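Exo-beta-1,3-galactanase (Bifidobacterium bifidum, PDB 5FLW) probably removes galactose units from the ends of beta-1,3-galactan chains, as a putative exo-acting glycoside hydrolase of family 43. Local coordinates at residues G6-H11 and I278-I283; G149-E154 and Y163-D168. One frame throughout, in Å; residues are numbered along the deposited sequence. Where two conformers were deposited one is given.

Contact 1: G6-H11 and I278-I283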
loop_
_atom_site.group_PDB
_atom_site.type_symbol
_atom_site.label_atom_id
_atom_site.label_comp_id
_atom_site.label_asym_id
_atom_site.label_seq_id
_atom_site.Cartn_x
_atom_site.Cartn_y
_atom_site.Cartn_z
ATOM N N GLY A 6 -9.998 14.588 -5.015
ATOM C CA GLY A 6 -10.050 15.394 -3.808
ATOM C C GLY A 6 -9.992 14.530 -2.563
ATOM O O GLY A 6 -9.433 13.418 -2.586
ATOM N N ALA A 7 -10.567 15.040 -1.471
ATOM C CA ALA A 7 -10.622 14.354 -0.191
ATOM C C ALA A 7 -12.085 14.006 0.082
ATOM O O ALA A 7 -12.967 14.870 -0.031
ATOM C CB ALA A 7 -10.081 15.265 0.919
ATOM N N PHE A 8 -12.349 12.738 0.415
ATOM C CA PHE A 8 -13.726 12.300 0.602
ATOM C C PHE A 8 -13.740 10.946 1.293
ATOM O O PHE A 8 -12.733 10.211 1.320
ATOM C CB PHE A 8 -14.513 12.213 -0.722
ATOM C CG PHE A 8 -13.810 11.422 -1.794
ATOM C CD1 PHE A 8 -13.940 10.038 -1.855
ATOM C CD2 PHE A 8 -12.992 12.065 -2.739
ATOM C CE1 PHE A 8 -13.287 9.293 -2.846
ATOM C CE2 PHE A 8 -12.329 11.324 -3.738
ATOM C CZ PHE A 8 -12.477 9.943 -3.792
ATOM N N LEU A 9 -14.910 10.626 1.850
ATOM C CA LEU A 9 -15.141 9.313 2.434
ATOM C C LEU A 9 -15.875 8.457 1.399
ATOM O O LEU A 9 -17.038 8.748 1.069
ATOM C CB LEU A 9 -15.960 9.427 3.718
ATOM C CG LEU A 9 -16.203 8.091 4.430
ATOM C CD1 LEU A 9 -14.876 7.456 4.868
ATOM C CD2 LEU A 9 -17.204 8.251 5.586
ATOM N N PRO A 10 -15.238 7.428 0.839
ATOM C CA PRO A 10 -15.899 6.628 -0.202
ATOM C C PRO A 10 -16.959 5.695 0.380
ATOM O O PRO A 10 -16.913 5.290 1.542
ATOM C CB PRO A 10 -14.746 5.817 -0.817
ATOM C CG PRO A 10 -13.731 5.688 0.311
ATOM C CD PRO A 10 -13.852 6.972 1.114
ATOM N N HIS A 11 -17.915 5.351 -0.495
ATOM C CA HIS A 11 -18.997 4.411 -0.235
ATOM C C HIS A 11 -19.022 3.369 -1.347
ATOM O O HIS A 11 -18.558 3.618 -2.465
ATOM C CB HIS A 11 -20.382 5.120 -0.144
ATOM C CG HIS A 11 -20.461 6.068 1.015
ATOM N ND1 HIS A 11 -19.886 7.322 0.980
ATOM C CD2 HIS A 11 -20.957 5.913 2.273
ATOM C CE1 HIS A 11 -20.050 7.913 2.152
ATOM N NE2 HIS A 11 -20.702 7.083 2.953
ATOM N N ILE A 278 -10.073 9.319 2.274
ATOM C CA ILE A 278 -8.914 9.186 1.393
ATOM C C ILE A 278 -8.740 10.488 0.610
ATOM O O ILE A 278 -9.680 11.279 0.437
ATOM C CB ILE A 278 -9.002 7.981 0.410
ATOM C CG1 ILE A 278 -10.184 8.163 -0.572
ATOM C CG2 ILE A 278 -9.097 6.648 1.195
ATOM C CD1 ILE A 278 -10.270 7.094 -1.652
ATOM N N VAL A 279 -7.516 10.697 0.144
ATOM C CA VAL A 279 -7.200 11.734 -0.825
ATOM C C VAL A 279 -6.864 11.014 -2.131
ATOM O O VAL A 279 -5.900 10.244 -2.192
ATOM C CB VAL A 279 -6.037 12.624 -0.345
ATOM C CG1 VAL A 279 -5.600 13.567 -1.464
ATOM C CG2 VAL A 279 -6.433 13.414 0.926
ATOM N N GLN A 280 -7.667 11.256 -3.169
ATOM C CA GLN A 280 -7.520 10.584 -4.451
ATOM C C GLN A 280 -7.288 11.657 -5.511
ATOM O O GLN A 280 -8.121 12.565 -5.675
ATOM C CB GLN A 280 -8.775 9.788 -4.767
ATOM C CG GLN A 280 -8.744 9.047 -6.087
ATOM C CD GLN A 280 -9.973 8.149 -6.256
ATOM O OE1 GLN A 280 -10.199 7.222 -5.465
ATOM N NE2 GLN A 280 -10.772 8.424 -7.283
ATOM N N MET A 281 -6.152 11.570 -6.208
ATOM C CA MET A 281 -5.720 12.653 -7.084
ATOM C C MET A 281 -4.894 12.074 -8.215
ATOM O O MET A 281 -4.198 11.071 -8.012
ATOM C CB MET A 281 -4.845 13.661 -6.316
ATOM C CG MET A 281 -5.518 14.400 -5.156
ATOM S SD MET A 281 -4.320 15.342 -4.181
ATOM C CE MET A 281 -3.787 16.603 -5.391
ATOM N N PRO A 282 -4.890 12.708 -9.388
ATOM C CA PRO A 282 -3.874 12.365 -10.391
ATOM C C PRO A 282 -2.507 12.838 -9.907
ATOM O O PRO A 282 -2.389 13.835 -9.185
ATOM C CB PRO A 282 -4.321 13.144 -11.627
ATOM C CG PRO A 282 -4.994 14.357 -11.058
ATOM C CD PRO A 282 -5.643 13.924 -9.769
ATOM N N ILE A 283 -1.474 12.068 -10.234
ATOM C CA ILE A 283 -0.102 12.449 -9.920
ATOM C C ILE A 283 0.698 12.422 -11.217
ATOM O O ILE A 283 0.567 11.487 -12.014
ATOM C CB ILE A 283 0.505 11.577 -8.797
ATOM C CG1 ILE A 283 1.879 12.116 -8.357
ATOM C CG2 ILE A 283 0.600 10.124 -9.214
ATOM C CD1 ILE A 283 2.455 11.471 -7.112
#

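Contact 2: G149-E154 and Y163-D168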
loop_
_atom_site.group_PDB
_atom_site.type_symbol
_atom_site.label_atom_id
_atom_site.label_comp_id
_atom_site.label_asym_id
_atom_site.label_seq_id
_atom_site.Cartn_x
_atom_site.Cartn_y
_atom_site.Cartn_z
ATOM N N GLY A 149 8.415 -10.655 -8.270
ATOM C CA GLY A 149 7.590 -10.023 -7.260
ATOM C C GLY A 149 8.437 -9.534 -6.099
ATOM O O GLY A 149 9.450 -10.157 -5.742
ATOM N N TYR A 150 7.998 -8.432 -5.488
ATOM C CA TYR A 150 8.722 -7.793 -4.404
ATOM C C TYR A 150 7.750 -7.330 -3.337
ATOM O O TYR A 150 6.629 -6.886 -3.634
ATOM C CB TYR A 150 9.502 -6.551 -4.899
ATOM C CG TYR A 150 10.468 -6.908 -5.983
ATOM C CD1 TYR A 150 10.078 -6.932 -7.323
ATOM C CD2 TYR A 150 11.786 -7.259 -5.669
ATOM C CE1 TYR A 150 10.989 -7.311 -8.339
ATOM C CE2 TYR A 150 12.697 -7.626 -6.664
ATOM C CZ TYR A 150 12.309 -7.652 -7.996
ATOM O OH TYR A 150 13.249 -8.024 -8.935
ATOM N N ILE A 151 8.213 -7.404 -2.098
ATOM C CA ILE A 151 7.515 -6.788 -0.987
ATOM C C ILE A 151 8.439 -5.736 -0.372
ATOM O O ILE A 151 9.616 -6.011 -0.096
ATOM C CB ILE A 151 6.998 -7.840 0.017
ATOM C CG1 ILE A 151 6.194 -7.181 1.143
ATOM C CG2 ILE A 151 8.124 -8.669 0.577
ATOM C CD1 ILE A 151 5.361 -8.162 1.917
ATOM N N MET A 152 7.911 -4.519 -0.205
ATOM C CA MET A 152 8.647 -3.465 0.478
ATOM C C MET A 152 8.232 -3.485 1.935
ATOM O O MET A 152 7.054 -3.702 2.244
ATOM C CB MET A 152 8.379 -2.079 -0.136
ATOM C CG MET A 152 8.724 -1.958 -1.625
ATOM S SD MET A 152 7.403 -2.483 -2.765
ATOM C CE MET A 152 6.284 -1.062 -2.675
ATOM N N SER A 153 9.193 -3.264 2.833
ATOM C CA SER A 153 8.960 -3.545 4.251
ATOM C C SER A 153 9.745 -2.568 5.115
ATOM O O SER A 153 10.982 -2.614 5.131
ATOM C CB SER A 153 9.399 -4.989 4.586
ATOM O OG SER A 153 9.457 -5.207 5.997
ATOM N N GLU A 154 9.039 -1.745 5.891
ATOM C CA GLU A 154 9.707 -0.796 6.776
ATOM C C GLU A 154 10.212 -1.508 8.028
ATOM O O GLU A 154 9.452 -2.205 8.712
ATOM C CB GLU A 154 8.769 0.360 7.148
ATOM C CG GLU A 154 9.490 1.560 7.796
ATOM C CD GLU A 154 9.651 1.451 9.314
ATOM O OE1 GLU A 154 8.725 0.939 9.983
ATOM O OE2 GLU A 154 10.707 1.882 9.847
ATOM N N TYR A 163 12.328 -6.519 -0.747
ATOM C CA TYR A 163 12.594 -7.948 -0.642
ATOM C C TYR A 163 12.076 -8.651 -1.893
ATOM O O TYR A 163 10.922 -8.440 -2.285
ATOM C CB TYR A 163 11.832 -8.522 0.543
ATOM C CG TYR A 163 12.352 -8.172 1.916
ATOM C CD1 TYR A 163 13.701 -8.374 2.258
ATOM C CD2 TYR A 163 11.477 -7.711 2.905
ATOM C CE1 TYR A 163 14.158 -8.087 3.552
ATOM C CE2 TYR A 163 11.926 -7.413 4.180
ATOM C CZ TYR A 163 13.252 -7.611 4.501
ATOM O OH TYR A 163 13.686 -7.315 5.761
ATOM N N ARG A 164 12.899 -9.505 -2.495
ATOM C CA ARG A 164 12.447 -10.292 -3.637
ATOM C C ARG A 164 11.794 -11.585 -3.146
ATOM O O ARG A 164 12.327 -12.257 -2.260
ATOM C CB ARG A 164 13.581 -10.597 -4.616
ATOM C CG ARG A 164 13.129 -11.318 -5.898
ATOM C CD ARG A 164 14.204 -11.320 -6.964
ATOM N NE ARG A 164 15.472 -11.870 -6.465
ATOM C CZ ARG A 164 15.870 -13.138 -6.605
ATOM N NH1 ARG A 164 15.097 -14.011 -7.249
ATOM N NH2 ARG A 164 17.053 -13.535 -6.121
ATOM N N LEU A 165 10.646 -11.919 -3.736
ATOM C CA LEU A 165 9.917 -13.122 -3.374
ATOM C C LEU A 165 10.456 -14.324 -4.147
ATOM O O LEU A 165 10.954 -14.198 -5.281
ATOM C CB LEU A 165 8.440 -12.950 -3.735
ATOM C CG LEU A 165 7.695 -11.862 -2.954
ATOM C CD1 LEU A 165 6.401 -11.433 -3.672
ATOM C CD2 LEU A 165 7.373 -12.367 -1.556
ATOM N N ALA A 166 10.294 -15.504 -3.539
ATOM C CA ALA A 166 10.481 -16.763 -4.242
ATOM C C ALA A 166 9.508 -16.833 -5.420
ATOM O O ALA A 166 8.514 -16.091 -5.489
ATOM C CB ALA A 166 10.187 -17.921 -3.288
ATOM N N ASP A 167 9.800 -17.736 -6.366
ATOM C CA ASP A 167 8.963 -17.861 -7.561
ATOM C C ASP A 167 7.524 -18.228 -7.239
ATOM O O ASP A 167 6.628 -17.922 -8.031
ATOM C CB ASP A 167 9.505 -18.921 -8.520
ATOM C CG ASP A 167 10.776 -18.496 -9.220
ATOM O OD1 ASP A 167 11.100 -17.281 -9.221
ATOM O OD2 ASP A 167 11.469 -19.400 -9.744
ATOM N N ASP A 168 7.278 -18.948 -6.147
ATOM C CA ASP A 168 5.900 -19.240 -5.767
ATOM C C ASP A 168 5.263 -18.116 -4.946
ATOM O O ASP A 168 4.126 -18.271 -4.482
ATOM C CB ASP A 168 5.809 -20.584 -5.042
ATOM C CG ASP A 168 6.557 -20.592 -3.714
ATOM O OD1 ASP A 168 7.036 -19.535 -3.267
ATOM O OD2 ASP A 168 6.655 -21.684 -3.100
HETATM O O HOH W 1 9.946 -13.067 -7.666
HETATM O O HOH W 2 11.678 -6.144 7.225
#

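Contact 1: G6-H11 and I278-I283
Gly6 and Phe8 meet Gln280 and Ile278 in a short antiparallel pairing. It attaches the N-terminal segment to strand 278-286, part of the last four-stranded sheet of what is, as in family 43 generally, a five-bladed beta-propeller. The paired residues are at least 270 positions apart in sequence, so the start of the chain is tied to its final blade.

Four backbone bonds hold the pairing. Gly6 N gives its hydrogen to Gln280 O at 2.8 Å, and Gln280 N answers to Gly6 O. The second pair is Phe8 N to Ile278 O and Ile278 N to Phe8 O, both at 3.0 Å. Between them Ala7 faces Val279, and Ala7 CB lies 4.1 Å from Val279 CG2. At Gly6 the backbone bends so that any side chain would run into the carbonyl oxygen of the residue before, so only glycine fits easily.

Phe8, Ile278 and Gln280 lie on the other face from Ala7 and Val279. The Gln280 chain can be followed outward. CB meets Phe8 CZ at 3.8 Å. CG stands anti to the backbone N (chi1 180°) and the chain stays extended, which carries the amide out along the ring edge. CD then lies at that edge, in the ring plane, 3.9 Å from Phe8 CZ. The amide stands nearly upright to the ring, with 82° between the planes. OE1 is also near CZ, while NE2 bonds to Phe56 O and more weakly to Arg4 O. Arg4 makes a cation-pi contact with the Phe8 ring as well.

Ile278 meets the ring obliquely. Its CD1 comes within 3.9 Å of Phe8 CE1, and its CG1 touches Pro10 CD at 4.2 Å.

Contact 2: G149-E154 and Y163-D168
Tyr163 and Ile151 share two backbone hydrogen bonds. Ile151 N reaches Tyr163 O at 2.9 Å, and Tyr163 N reaches Ile151 O at 2.8 Å. Further along, Leu165 N bonds to Gly149 O at 2.9 Å. Two waters add bridges. One accepts from Gly149 N and donates to Leu165 O. The other joins Ser153 OG to Tyr163 OH and lies at the edge of the Tyr163 ring, in its plane. Ser153 OG also bonds to Ser136.

These strands, 149-155 and 159-165, form a beta hairpin at the middle of a four-stranded antiparallel propeller blade.

Van der Waals contacts lie on both faces. In one of its two conformers Ile151 places CG2 3.7 Å from Tyr163 CB. Ser153 CB meets Tyr163 CE2 at 3.5 Å. On the other face, Tyr150 CG stands anti to the carbonyl carbon (chi1 -58°), which lays the ring across the Arg164 chain. Tyr150 CE2 touches Arg164 CB at 3.7 Å, and ring and guanidinium planes are 64° apart. Replacing Tyr150 with an alanine would probably open a gap beside Arg164 CB and CG, leaving them without the ring they lie against. The charged end is held separately, by a salt bridge from Arg164 NE to Glu174.

Overall arrangement
Contacts 1 and 2 lie on opposite sides of the chain's centre, 28 Å apart between centres and about 14 Å between nearest atoms. They do not touch and share no strand or sheet. Contact 2 is local: it joins neighbouring strands in the sheet formed by residues 139-179. Contact 1 is long-range: it brings residues 6-11, ahead of the first strand, to strand 278-286 in the sheet of residues 244-291. Along the chain, both segments of contact 2 fall between those of contact 1. Contact 2 thus joins the two inner strands of the third blade, while contact 1 brings the chain's start to the last one.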